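Sensor protein (Bacteroides thetaiotaomicron, PDB 2X7X) binds fructose through its periplasmic domain, the sensing part of a hybrid two-component system that probably passes the signal on by histidine kinase activity. Local coordinates at residues Q13-D17 with S18-K22; H56-D60 with E61-L65; P75-P78 with I79-A83; D109-E112 with I113-V117; S138-T141 with P142-E145. One frame throughout, in Å; residues are numbered along the deposited sequence.

Contact 1 (Q13-D17 with S18-K22). With FRU (beta-D-fructofuranose), chain E.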
loop_
_atom_site.group_PDB
_atom_site.type_symbol
_atom_site.label_atom_id
_atom_site.label_comp_id
_atom_site.label_asym_id
_atom_site.label_seq_id
_atom_site.Cartn_x
_atom_site.Cartn_y
_atom_site.Cartn_z
ATOM N N GLN A 13 26.984 -7.028 -5.040
ATOM C CA GLN A 13 25.763 -6.718 -5.767
ATOM C C GLN A 13 26.081 -6.667 -7.254
ATOM O O GLN A 13 27.051 -6.030 -7.654
ATOM C CB GLN A 13 25.231 -5.374 -5.264
ATOM C CG GLN A 13 23.786 -5.084 -5.533
ATOM C CD GLN A 13 22.840 -5.870 -4.659
ATOM O OE1 GLN A 13 22.468 -6.992 -4.995
ATOM N NE2 GLN A 13 22.404 -5.269 -3.554
ATOM N N CYS A 14 25.265 -7.339 -8.064
ATOM C CA CYS A 14 25.542 -7.486 -9.495
ATOM C C CYS A 14 25.445 -6.181 -10.285
ATOM O O CYS A 14 26.066 -6.024 -11.340
ATOM C CB CYS A 14 24.632 -8.554 -10.115
ATOM S SG CYS A 14 22.844 -8.285 -9.882
ATOM N N SER A 15 24.671 -5.238 -9.774
ATOM C CA SER A 15 24.511 -3.970 -10.465
ATOM C C SER A 15 24.030 -2.882 -9.533
ATOM O O SER A 15 23.871 -3.117 -8.332
ATOM C CB SER A 15 23.559 -4.116 -11.668
ATOM O OG SER A 15 22.427 -4.895 -11.356
ATOM N N ASP A 16 23.803 -1.696 -10.103
ATOM C CA ASP A 16 23.374 -0.519 -9.337
ATOM C C ASP A 16 22.286 0.284 -10.051
ATOM O O ASP A 16 22.493 0.757 -11.163
ATOM C CB ASP A 16 24.562 0.387 -9.046
ATOM C CG ASP A 16 24.149 1.656 -8.357
ATOM O OD1 ASP A 16 23.661 1.566 -7.195
ATOM O OD2 ASP A 16 24.278 2.731 -8.996
ATOM N N ASP A 17 21.143 0.441 -9.386
ATOM C CA ASP A 17 19.937 1.088 -9.932
ATOM C C ASP A 17 18.938 1.310 -8.788
ATOM O O ASP A 17 19.231 0.972 -7.641
ATOM C CB ASP A 17 19.297 0.208 -11.016
ATOM C CG ASP A 17 19.205 -1.270 -10.599
ATOM O OD1 ASP A 17 19.742 -2.113 -11.351
ATOM O OD2 ASP A 17 18.628 -1.588 -9.524
ATOM N N SER A 18 17.751 1.830 -9.097
ATOM C CA SER A 18 16.767 2.155 -8.053
ATOM C C SER A 18 16.222 0.933 -7.297
ATOM O O SER A 18 15.764 1.063 -6.154
ATOM C CB SER A 18 15.621 3.007 -8.609
ATOM O OG SER A 18 14.894 2.291 -9.581
ATOM N N TRP A 19 16.277 -0.240 -7.933
ATOM C CA TRP A 19 15.878 -1.490 -7.289
ATOM C C TRP A 19 16.925 -1.928 -6.254
ATOM O O TRP A 19 16.596 -2.141 -5.090
ATOM C CB TRP A 19 15.630 -2.579 -8.334
ATOM C CG TRP A 19 14.966 -3.795 -7.767
ATOM C CD1 TRP A 19 13.631 -4.047 -7.711
ATOM C CD2 TRP A 19 15.615 -4.918 -7.160
ATOM N NE1 TRP A 19 13.405 -5.265 -7.109
ATOM C CE2 TRP A 19 14.608 -5.816 -6.761
ATOM C CE3 TRP A 19 16.957 -5.251 -6.916
ATOM C CZ2 TRP A 19 14.892 -7.028 -6.134
ATOM C CZ3 TRP A 19 17.237 -6.454 -6.289
ATOM C CH2 TRP A 19 16.209 -7.328 -5.905
ATOM N N ARG A 20 18.183 -2.044 -6.678
ATOM C CA ARG A 20 19.292 -2.272 -5.738
ATOM C C ARG A 20 19.350 -1.194 -4.639
ATOM O O ARG A 20 19.455 -1.515 -3.448
ATOM C CB ARG A 20 20.642 -2.380 -6.459
ATOM C CG ARG A 20 20.693 -3.362 -7.624
ATOM C CD ARG A 20 20.641 -4.833 -7.198
ATOM N NE ARG A 20 20.248 -5.707 -8.306
ATOM C CZ ARG A 20 20.040 -7.025 -8.202
ATOM N NH1 ARG A 20 19.670 -7.726 -9.267
ATOM N NH2 ARG A 20 20.203 -7.656 -7.038
ATOM N N HIS A 21 19.246 0.072 -5.036
ATOM C CA HIS A 21 19.245 1.176 -4.083
ATOM C C HIS A 21 18.252 0.934 -2.954
ATOM O O HIS A 21 18.601 1.036 -1.777
ATOM C CB HIS A 21 18.959 2.505 -4.774
ATOM C CG HIS A 21 19.315 3.695 -3.941
ATOM N ND1 HIS A 21 20.612 4.158 -3.821
ATOM C CD2 HIS A 21 18.552 4.506 -3.166
ATOM C CE1 HIS A 21 20.629 5.207 -3.016
ATOM N NE2 HIS A 21 19.393 5.440 -2.605
ATOM N N LYS A 22 17.027 0.571 -3.321
ATOM C CA LYS A 22 15.993 0.281 -2.340
ATOM C C LYS A 22 16.349 -0.888 -1.400
ATOM O O LYS A 22 16.088 -0.819 -0.194
ATOM C CB LYS A 22 14.655 0.015 -3.026
ATOM C CG LYS A 22 13.480 0.110 -2.070
ATOM C CD LYS A 22 12.242 -0.520 -2.629
ATOM C CE LYS A 22 11.215 -0.700 -1.536
ATOM N NZ LYS A 22 10.512 -2.002 -1.686
HETATM C C1 FRU E . 17.735 -4.924 -10.436
HETATM C C2 FRU E . 17.159 -5.800 -11.534
HETATM C C3 FRU E . 15.633 -5.783 -11.544
HETATM C C4 FRU E . 15.300 -7.225 -11.872
HETATM C C5 FRU E . 16.369 -7.960 -11.076
HETATM C C6 FRU E . 16.689 -9.372 -11.561
HETATM O O1 FRU E . 19.118 -4.689 -10.686
HETATM O O2 FRU E . 17.716 -5.384 -12.786
HETATM O O3 FRU E . 15.089 -4.831 -12.470
HETATM O O4 FRU E . 13.965 -7.587 -11.501
HETATM O O5 FRU E . 17.530 -7.148 -11.272
HETATM O O6 FRU E . 17.617 -9.995 -10.651
#
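D17 and R20 meet where the loop after strand 8-13 turns into helix 18-31, an N-capped helix start that forms part of the fructose pocket of this periplasmic binding protein domain. The D17 carboxylate does two jobs. D17 OD2 caps the helix, taking a nearly straight bond from R20 N (2.9 Å, 172°) and a weak one from W19 N, while D17 OD1 accepts the hydroxyl of fructose O1 at 2.7 Å. The tightly packed part surrounds R20. Its chain bends at chi2 (-71°) and slides the guanidinium between C14 and W19: C14 SG lies 3.3 Å from R20 NH1 over one face, and W19 CZ3 sits near the rim of the opposite face. R20 NE donates to fructose O1 at 2.8 Å, and NH1 also pairs with D94. Q13 OE1 receives only a weak bond from R20 NH2 (3.1 Å), its own NE2 being turned to N24. Replacing R20 with an alanine would probably leave fructose O1 short of an N-H donor and D94 without this ionic partner, and open a gap between C14 and W19. The solvent side is looser: D16 and H21 are exposed, with D16 OD1 and H21 ND1 5.2 Å apart. On the pocket side, one face of the W19 ring is turned to fructose C3, which sits out toward the rim, and W19 CE3 comes 3.6 Å from fructose C1.

Contact 2 (H56-D60 with E61-L65)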
loop_
_atom_site.group_PDB
_atom_site.type_symbol
_atom_site.label_atom_id
_atom_site.label_comp_id
_atom_site.label_asym_id
_atom_site.label_seq_id
_atom_site.Cartn_x
_atom_site.Cartn_y
_atom_site.Cartn_z
ATOM N N HIS A 56 36.475 -11.559 -3.932
ATOM C CA HIS A 56 37.856 -11.723 -3.458
ATOM C C HIS A 56 38.221 -10.680 -2.401
ATOM O O HIS A 56 38.844 -11.020 -1.392
ATOM C CB HIS A 56 38.870 -11.722 -4.613
ATOM C CG HIS A 56 38.796 -12.937 -5.488
ATOM N ND1 HIS A 56 39.167 -12.921 -6.817
ATOM C CD2 HIS A 56 38.380 -14.201 -5.230
ATOM C CE1 HIS A 56 38.993 -14.125 -7.339
ATOM N NE2 HIS A 56 38.515 -14.920 -6.396
ATOM N N TYR A 57 37.808 -9.429 -2.628
ATOM C CA TYR A 57 37.982 -8.333 -1.669
ATOM C C TYR A 57 37.365 -8.644 -0.301
ATOM O O TYR A 57 37.999 -8.451 0.742
ATOM C CB TYR A 57 37.382 -7.042 -2.237
ATOM C CG TYR A 57 37.433 -5.846 -1.306
ATOM C CD1 TYR A 57 38.330 -4.797 -1.530
ATOM C CD2 TYR A 57 36.569 -5.753 -0.209
ATOM C CE1 TYR A 57 38.376 -3.690 -0.674
ATOM C CE2 TYR A 57 36.609 -4.660 0.653
ATOM C CZ TYR A 57 37.512 -3.634 0.416
ATOM O OH TYR A 57 37.535 -2.556 1.277
ATOM N N PHE A 58 36.123 -9.114 -0.312
ATOM C CA PHE A 58 35.422 -9.445 0.921
ATOM C C PHE A 58 36.046 -10.654 1.625
ATOM O O PHE A 58 35.975 -10.777 2.852
ATOM C CB PHE A 58 33.930 -9.665 0.649
ATOM C CG PHE A 58 33.145 -8.382 0.424
ATOM C CD1 PHE A 58 33.205 -7.332 1.344
ATOM C CD2 PHE A 58 32.318 -8.241 -0.692
ATOM C CE1 PHE A 58 32.472 -6.154 1.139
ATOM C CE2 PHE A 58 31.583 -7.076 -0.904
ATOM C CZ PHE A 58 31.656 -6.032 0.012
ATOM N N MET A 59 36.661 -11.537 0.842
ATOM C CA MET A 59 37.384 -12.689 1.380
ATOM C C MET A 59 38.718 -12.293 2.025
ATOM O O MET A 59 39.082 -12.826 3.072
ATOM C CB MET A 59 37.618 -13.725 0.285
ATOM C CG MET A 59 36.491 -14.727 0.120
ATOM S SD MET A 59 36.599 -15.693 -1.404
ATOM C CE MET A 59 38.366 -15.666 -1.761
ATOM N N ASP A 60 39.439 -11.366 1.393
ATOM C CA ASP A 60 40.675 -10.816 1.955
ATOM C C ASP A 60 40.393 -10.130 3.290
ATOM O O ASP A 60 41.050 -10.417 4.285
ATOM C CB ASP A 60 41.341 -9.830 0.984
ATOM C CG ASP A 60 41.894 -10.508 -0.271
ATOM O OD1 ASP A 60 41.939 -11.759 -0.330
ATOM O OD2 ASP A 60 42.291 -9.776 -1.210
ATOM N N GLU A 61 39.399 -9.248 3.314
ATOM C CA GLU A 61 39.022 -8.559 4.543
ATOM C C GLU A 61 38.446 -9.497 5.595
ATOM O O GLU A 61 38.120 -9.063 6.699
ATOM C CB GLU A 61 38.009 -7.465 4.250
ATOM C CG GLU A 61 38.622 -6.161 3.806
ATOM C CD GLU A 61 37.704 -4.978 4.070
ATOM O OE1 GLU A 61 36.483 -5.197 4.278
ATOM O OE2 GLU A 61 38.207 -3.829 4.077
ATOM N N GLY A 62 38.313 -10.773 5.244
ATOM C CA GLY A 62 37.781 -11.784 6.155
ATOM C C GLY A 62 36.461 -11.387 6.795
ATOM O O GLY A 62 36.332 -11.426 8.021
ATOM N N VAL A 63 35.480 -11.001 5.974
ATOM C CA VAL A 63 34.154 -10.634 6.485
ATOM C C VAL A 63 33.487 -11.836 7.146
ATOM O O VAL A 63 33.759 -12.988 6.793
ATOM C CB VAL A 63 33.215 -10.037 5.383
ATOM C CG1 VAL A 63 33.706 -8.669 4.919
ATOM C CG2 VAL A 63 33.067 -11.000 4.197
ATOM N N ASP A 64 32.613 -11.559 8.104
ATOM C CA ASP A 64 31.956 -12.615 8.867
ATOM C C ASP A 64 30.858 -13.334 8.073
ATOM O O ASP A 64 30.516 -14.483 8.376
ATOM C CB ASP A 64 31.410 -12.047 10.185
ATOM C CG ASP A 64 32.509 -11.437 11.059
ATOM O OD1 ASP A 64 33.421 -12.182 11.486
ATOM O OD2 ASP A 64 32.464 -10.211 11.313
ATOM N N LEU A 65 30.314 -12.652 7.062
ATOM C CA LEU A 65 29.238 -13.189 6.227
ATOM C C LEU A 65 29.169 -12.464 4.893
ATOM O O LEU A 65 29.447 -11.263 4.801
ATOM C CB LEU A 65 27.883 -13.111 6.947
ATOM C CG LEU A 65 26.695 -13.906 6.372
ATOM C CD1 LEU A 65 25.785 -14.425 7.482
ATOM C CD2 LEU A 65 25.890 -13.108 5.358
#
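F58 O takes V63 N at 3.2 Å in an almost straight line (177°) where the chain leaves helix 48-60. One residue earlier, Y57 O accepts from E61 N at 3.0 Å, the last regular helical bond. M59 O is served less well, by a weak bond from G62 N. Around these main-chain pairs the side chains close in: V63 CG1 rests 3.8 Å from F58 CD1, and V63 CG2 lies beside F58 O. On the outer side the E61 carboxylate crosses the Y57 ring with the planes 44° apart, bringing E61 OE2 to 3.1 Å from Y57 OH. The same ring makes a cation-pi contact with R42 of the edge strand 38-43. With an alanine in place of Y57, R42 would probably lose that aromatic partner and the E61 carboxylate would be freer to swing. The positive phi of G62 (51°), the paired 6-to-1 and 5-to-2 bonds and the F58-V63 apolar touch together make a Schellman motif, here ending the helix before strand 65-68.

Contact 3 (P75-P78 with I79-A83)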
loop_
_atom_site.group_PDB
_atom_site.type_symbol
_atom_site.label_atom_id
_atom_site.label_comp_id
_atom_site.label_asym_id
_atom_site.label_seq_id
_atom_site.Cartn_x
_atom_site.Cartn_y
_atom_site.Cartn_z
ATOM N N PRO A 75 29.355 -18.215 -14.618
ATOM C CA PRO A 75 30.660 -17.639 -14.308
ATOM C C PRO A 75 30.872 -17.385 -12.828
ATOM O O PRO A 75 32.005 -17.440 -12.365
ATOM C CB PRO A 75 30.650 -16.314 -15.066
ATOM C CG PRO A 75 29.649 -16.515 -16.159
ATOM C CD PRO A 75 28.581 -17.332 -15.513
ATOM N N MET A 76 29.807 -17.133 -12.083
ATOM C CA MET A 76 29.977 -16.814 -10.675
ATOM C C MET A 76 30.002 -18.037 -9.756
ATOM O O MET A 76 30.391 -17.932 -8.586
ATOM C CB MET A 76 28.905 -15.825 -10.216
ATOM C CG MET A 76 29.466 -14.677 -9.375
ATOM S SD MET A 76 30.758 -13.728 -10.246
ATOM C CE MET A 76 29.943 -13.393 -11.793
ATOM N N THR A 77 29.594 -19.190 -10.278
ATOM C CA THR A 77 29.542 -20.413 -9.472
ATOM C C THR A 77 30.898 -20.747 -8.825
ATOM O O THR A 77 30.975 -20.845 -7.605
ATOM C CB THR A 77 28.947 -21.619 -10.260
ATOM O OG1 THR A 77 27.578 -21.345 -10.579
ATOM C CG2 THR A 77 29.013 -22.909 -9.435
ATOM N N PRO A 78 31.974 -20.889 -9.628
ATOM C CA PRO A 78 33.266 -21.178 -8.981
ATOM C C PRO A 78 33.609 -20.178 -7.866
ATOM O O PRO A 78 34.042 -20.581 -6.772
ATOM C CB PRO A 78 34.280 -21.091 -10.134
ATOM C CG PRO A 78 33.535 -20.477 -11.301
ATOM C CD PRO A 78 32.096 -20.798 -11.096
ATOM N N ILE A 79 33.366 -18.897 -8.130
ATOM C CA ILE A 79 33.691 -17.840 -7.183
ATOM C C ILE A 79 32.904 -17.916 -5.866
ATOM O O ILE A 79 33.443 -17.627 -4.803
ATOM C CB ILE A 79 33.610 -16.452 -7.847
ATOM C CG1 ILE A 79 34.926 -16.143 -8.554
ATOM C CG2 ILE A 79 33.360 -15.353 -6.815
ATOM C CD1 ILE A 79 35.112 -16.806 -9.897
ATOM N N VAL A 80 31.639 -18.310 -5.920
ATOM C CA VAL A 80 30.885 -18.473 -4.675
ATOM C C VAL A 80 31.328 -19.745 -3.930
ATOM O O VAL A 80 31.383 -19.761 -2.691
ATOM C CB VAL A 80 29.341 -18.409 -4.902
ATOM C CG1 VAL A 80 28.573 -18.846 -3.671
ATOM C CG2 VAL A 80 28.928 -17.008 -5.267
ATOM N N GLU A 81 31.651 -20.799 -4.685
ATOM C CA GLU A 81 32.147 -22.047 -4.097
ATOM C C GLU A 81 33.421 -21.838 -3.269
ATOM O O GLU A 81 33.531 -22.374 -2.161
ATOM C CB GLU A 81 32.342 -23.120 -5.164
ATOM C CG GLU A 81 31.054 -23.862 -5.504
ATOM C CD GLU A 81 31.168 -24.758 -6.731
ATOM O OE1 GLU A 81 30.227 -25.543 -6.973
ATOM O OE2 GLU A 81 32.188 -24.679 -7.457
ATOM N N GLU A 82 34.355 -21.040 -3.793
ATOM C CA GLU A 82 35.535 -20.614 -3.031
ATOM C C GLU A 82 35.159 -20.054 -1.668
ATOM O O GLU A 82 35.583 -20.586 -0.637
ATOM C CB GLU A 82 36.338 -19.566 -3.787
ATOM C CG GLU A 82 36.979 -20.062 -5.053
ATOM C CD GLU A 82 37.748 -18.966 -5.749
ATOM O OE1 GLU A 82 37.977 -19.076 -6.980
ATOM O OE2 GLU A 82 38.120 -17.985 -5.054
ATOM N N ALA A 83 34.357 -18.992 -1.657
ATOM C CA ALA A 83 33.910 -18.409 -0.398
ATOM C C ALA A 83 33.292 -19.461 0.526
ATOM O O ALA A 83 33.464 -19.402 1.742
ATOM C CB ALA A 83 32.942 -17.288 -0.650
#
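T77 CG2 comes 3.8 Å from OE1 of E81, one helical turn on. The methyl stands anti to T77's backbone N, and the glutamate, its chain extended beyond CG, brings its carboxylate up beside it. On the next flank I79 CD1 touches the P78 ring at CG (4.2 Å) and comes 4.0 Å from P75 O, while E82 CG runs close to P78 O at 3.4 Å. Beneath these side chains the backbone holds the spacing: V80 N bonds to M76 O, E81 N to T77 O and E82 N to P78 O, all three at 3.0 Å. P78 itself has no N-H to give to the turn before, and the helix is kinked there. This is helix 73-85, the crossover of the beta-alpha-beta unit that links strands 65-68 and 90-93. Further out, T77 OG1 bonds to A73 O and L98 N, and E81 OE1 is fixed by S99. V80 packs on V90 of the following strand, while I79 and M76 face helix 48-60, touching V55 and Q51.

Contact 4 (D109-E112 with I113-V117)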
loop_
_atom_site.group_PDB
_atom_site.type_symbol
_atom_site.label_atom_id
_atom_site.label_comp_id
_atom_site.label_asym_id
_atom_site.label_seq_id
_atom_site.Cartn_x
_atom_site.Cartn_y
_atom_site.Cartn_z
ATOM N N ASP A 109 10.048 -16.250 -6.519
ATOM C CA ASP A 109 10.098 -17.256 -7.597
ATOM C C ASP A 109 9.932 -16.642 -8.991
ATOM O O ASP A 109 8.828 -16.255 -9.393
ATOM C CB ASP A 109 9.073 -18.370 -7.385
ATOM C CG ASP A 109 9.301 -19.558 -8.311
ATOM O OD1 ASP A 109 8.730 -20.633 -8.035
ATOM O OD2 ASP A 109 10.056 -19.441 -9.304
ATOM N N ASN A 110 11.029 -16.584 -9.734
ATOM C CA ASN A 110 11.005 -15.943 -11.037
ATOM C C ASN A 110 10.230 -16.732 -12.072
ATOM O O ASN A 110 9.666 -16.150 -13.001
ATOM C CB ASN A 110 12.425 -15.572 -11.501
ATOM C CG ASN A 110 12.969 -14.350 -10.764
ATOM O OD1 ASN A 110 12.609 -13.221 -11.070
ATOM N ND2 ASN A 110 13.803 -14.578 -9.771
ATOM N N TYR A 111 10.179 -18.052 -11.905
ATOM C CA TYR A 111 9.467 -18.909 -12.843
ATOM C C TYR A 111 7.972 -18.620 -12.731
ATOM O O TYR A 111 7.283 -18.423 -13.735
ATOM C CB TYR A 111 9.762 -20.374 -12.552
ATOM C CG TYR A 111 9.179 -21.368 -13.535
ATOM C CD1 TYR A 111 7.872 -21.836 -13.401
ATOM C CD2 TYR A 111 9.944 -21.865 -14.587
ATOM C CE1 TYR A 111 7.339 -22.760 -14.304
ATOM C CE2 TYR A 111 9.414 -22.792 -15.487
ATOM C CZ TYR A 111 8.116 -23.231 -15.333
ATOM O OH TYR A 111 7.604 -24.150 -16.217
ATOM N N GLU A 112 7.487 -18.570 -11.498
ATOM C CA GLU A 112 6.094 -18.276 -11.229
ATOM C C GLU A 112 5.678 -16.887 -11.694
ATOM O O GLU A 112 4.552 -16.692 -12.141
ATOM C CB GLU A 112 5.793 -18.463 -9.746
ATOM C CG GLU A 112 5.516 -19.918 -9.398
ATOM C CD GLU A 112 4.409 -20.528 -10.259
ATOM O OE1 GLU A 112 4.599 -21.675 -10.725
ATOM O OE2 GLU A 112 3.365 -19.849 -10.485
ATOM N N ILE A 113 6.590 -15.927 -11.587
ATOM C CA ILE A 113 6.349 -14.583 -12.126
ATOM C C ILE A 113 6.153 -14.630 -13.645
ATOM O O ILE A 113 5.216 -14.038 -14.162
ATOM C CB ILE A 113 7.440 -13.576 -11.697
ATOM C CG1 ILE A 113 7.304 -13.304 -10.213
ATOM C CG2 ILE A 113 7.297 -12.273 -12.447
ATOM C CD1 ILE A 113 8.485 -12.634 -9.601
ATOM N N GLY A 114 7.008 -15.377 -14.335
ATOM C CA GLY A 114 6.893 -15.538 -15.772
ATOM C C GLY A 114 5.547 -16.139 -16.105
ATOM O O GLY A 114 4.817 -15.644 -16.982
ATOM N N ARG A 115 5.215 -17.202 -15.381
ATOM C CA ARG A 115 3.948 -17.890 -15.535
ATOM C C ARG A 115 2.802 -16.907 -15.391
ATOM O O ARG A 115 1.949 -16.824 -16.276
ATOM C CB ARG A 115 3.847 -18.974 -14.492
ATOM C CG ARG A 115 2.863 -20.060 -14.802
ATOM C CD ARG A 115 2.315 -20.620 -13.487
ATOM N NE ARG A 115 1.703 -21.919 -13.686
ATOM C CZ ARG A 115 2.381 -23.003 -14.050
ATOM N NH1 ARG A 115 1.749 -24.165 -14.209
ATOM N NH2 ARG A 115 3.698 -22.919 -14.244
ATOM N N SER A 116 2.802 -16.146 -14.294
ATOM C CA SER A 116 1.834 -15.074 -14.076
ATOM C C SER A 116 1.771 -14.052 -15.216
ATOM O O SER A 116 0.683 -13.578 -15.569
ATOM C CB SER A 116 2.163 -14.327 -12.800
ATOM O OG SER A 116 1.969 -15.131 -11.680
ATOM N N VAL A 117 2.927 -13.684 -15.766
ATOM C CA VAL A 117 2.972 -12.731 -16.854
ATOM C C VAL A 117 2.293 -13.324 -18.076
ATOM O O VAL A 117 1.480 -12.671 -18.710
ATOM C CB VAL A 117 4.408 -12.329 -17.196
ATOM C CG1 VAL A 117 4.483 -11.745 -18.590
ATOM C CG2 VAL A 117 4.909 -11.349 -16.205
#
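Y111 and R115 are brought together by matching first torsions: CG is anti to the backbone N in both (chi1 -175° in Y111), and R115 then stays extended as far as NE. Its NH2 ends 3.6 Å from Y111 CE1, ring edge to guanidinium edge, the two planes turned 39° apart. E112 bends at chi2 (-54°) and lies alongside R115, pointing the same way. The nearest approach of that pair is E112 OE2 to R115 CD at 3.3 Å, while E112 OE1 and R115 NH2 form a long salt bridge of 3.8 Å. Below them D109 is the N-cap of helix 110-124: its OD2 takes Y111 N at 3.0 Å from above the carboxylate plane, and E112 N weakly. E112 O is gripped twice, by S116 N at 2.8 Å and S116 OG at 3.1 Å, from opposite faces of its plane. The helix follows strand 104-108 of one lobe but packs on F243 in the sheet of the other, marking a crossing between lobes; N110 meanwhile bonds to R146 and Y245. Because the E112 oxygen stands well out of the guanidinium plane, no N-H points at it, and the attraction to R115 is likely to be one of charge alone, with little directional hold.

Contact 5 (S138-T141 with P142-E145). With FRU (beta-D-fructofuranose), chain E.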
loop_
_atom_site.group_PDB
_atom_site.type_symbol
_atom_site.label_atom_id
_atom_site.label_comp_id
_atom_site.label_asym_id
_atom_site.label_seq_id
_atom_site.Cartn_x
_atom_site.Cartn_y
_atom_site.Cartn_z
ATOM N N SER A 138 20.878 -12.829 -20.491
ATOM C CA SER A 138 20.564 -14.263 -20.718
ATOM C C SER A 138 21.053 -15.242 -19.644
ATOM O O SER A 138 20.285 -16.095 -19.185
ATOM C CB SER A 138 21.042 -14.723 -22.098
ATOM O OG SER A 138 20.140 -14.223 -23.081
ATOM N N GLY A 139 22.309 -15.091 -19.230
ATOM C CA GLY A 139 22.917 -15.999 -18.270
ATOM C C GLY A 139 22.534 -15.788 -16.813
ATOM O O GLY A 139 23.031 -16.505 -15.945
ATOM N N SER A 140 21.667 -14.811 -16.532
ATOM C CA SER A 140 21.208 -14.592 -15.154
ATOM C C SER A 140 19.995 -15.477 -14.888
ATOM O O SER A 140 19.205 -15.719 -15.798
ATOM C CB SER A 140 20.877 -13.114 -14.896
ATOM O OG SER A 140 19.828 -12.654 -15.735
ATOM N N THR A 141 19.835 -15.961 -13.659
ATOM C CA THR A 141 18.737 -16.902 -13.401
ATOM C C THR A 141 17.336 -16.270 -13.462
ATOM O O THR A 141 16.377 -16.964 -13.829
ATOM C CB THR A 141 18.923 -17.790 -12.116
ATOM O OG1 THR A 141 18.882 -16.990 -10.926
ATOM C CG2 THR A 141 20.232 -18.576 -12.177
ATOM N N PRO A 142 17.205 -14.960 -13.128
ATOM C CA PRO A 142 15.857 -14.439 -13.318
ATOM C C PRO A 142 15.458 -14.358 -14.795
ATOM O O PRO A 142 14.352 -14.747 -15.125
ATOM C CB PRO A 142 15.903 -13.073 -12.636
ATOM C CG PRO A 142 16.991 -13.207 -11.633
ATOM C CD PRO A 142 18.023 -14.047 -12.309
ATOM N N ALA A 143 16.347 -13.919 -15.686
ATOM C CA ALA A 143 15.998 -13.897 -17.126
ATOM C C ALA A 143 15.607 -15.289 -17.657
ATOM O O ALA A 143 14.634 -15.420 -18.401
ATOM C CB ALA A 143 17.119 -13.311 -17.965
ATOM N N MET A 144 16.372 -16.308 -17.275
ATOM C CA MET A 144 16.100 -17.682 -17.661
ATOM C C MET A 144 14.687 -18.089 -17.248
ATOM O O MET A 144 13.880 -18.512 -18.086
ATOM C CB MET A 144 17.099 -18.638 -16.995
ATOM C CG MET A 144 18.484 -18.692 -17.626
ATOM S SD MET A 144 19.702 -19.556 -16.574
ATOM C CE MET A 144 21.173 -19.118 -17.501
ATOM N N GLU A 145 14.408 -17.963 -15.946
ATOM C CA GLU A 145 13.142 -18.388 -15.374
ATOM C C GLU A 145 11.985 -17.512 -15.853
ATOM O O GLU A 145 10.949 -18.042 -16.273
ATOM C CB GLU A 145 13.226 -18.459 -13.854
ATOM C CG GLU A 145 14.036 -19.635 -13.373
ATOM C CD GLU A 145 14.513 -19.516 -11.933
ATOM O OE1 GLU A 145 13.805 -18.904 -11.089
ATOM O OE2 GLU A 145 15.615 -20.052 -11.646
HETATM C C1 FRU E . 17.735 -4.924 -10.436
HETATM C C2 FRU E . 17.159 -5.800 -11.534
HETATM C C3 FRU E . 15.633 -5.783 -11.544
HETATM C C4 FRU E . 15.300 -7.225 -11.872
HETATM C C5 FRU E . 16.369 -7.960 -11.076
HETATM C C6 FRU E . 16.689 -9.372 -11.561
HETATM O O1 FRU E . 19.118 -4.689 -10.686
HETATM O O2 FRU E . 17.716 -5.384 -12.786
HETATM O O3 FRU E . 15.089 -4.831 -12.470
HETATM O O4 FRU E . 13.965 -7.587 -11.501
HETATM O O5 FRU E . 17.530 -7.148 -11.272
HETATM O O6 FRU E . 17.617 -9.995 -10.651
#
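M144 runs its extended chain back over the loop that leads into helix 141-155, crossing S138 and G139. M144 CG comes 3.5 Å from S138 O, and M144 CE passes 3.6 Å from G139 O. S140, the N-cap residue, sets OG between its backbone N and carbonyl carbon (chi1 61°), which turns S140 OG toward A143 CB at 3.6 Å; its hydrogen bond goes to L137 O. E145 lays its aliphatic stem along T141 O, and its carboxylate pairs with K96, whose backbone N also meets T141 OG1. The side chains of T141 and P142, neighbours in the chain, stand askew to each other. Two main-chain bonds close the first turn, M144 N to S140 O (3.2 Å) and E145 N to T141 O (3.1 Å). P142 needs no N-H there, since the N-H groups of a helix's first turn have no preceding turn to bond to. In the fructose pocket the proline ring offers an apolar surface: P142 CG lies 3.4 Å from fructose O6, a van der Waals touch that shapes the wall and leaves the hydrogen bonding to neighbours such as D94 and R146.

Overall arrangement
Contacts 1 and 5 both reach the fructose from the starts of helices, and the centres of the two contacts are 17 Å apart: contact 1 grips the sugar with polar groups, contact 5 brings up an apolar wall. Contact 4 adjoins contact 5, N110 OD1 lying 3.7 Å from P142 CB. It forms a second shell, since the side chain of N110 is about 6 Å from the sugar and bonds to R146, a fructose-binding residue. Contacts 2 and 3 belong to neighbouring helices in the outer part of the first lobe and touch through H56 NE2 and E82 OE2 at 3.4 Å. The side chain of M76 in contact 3 stays about 13 Å from the sugar. Contacts 2 and 4, with centres 34 Å apart, lie on opposite sides of the chain's centre.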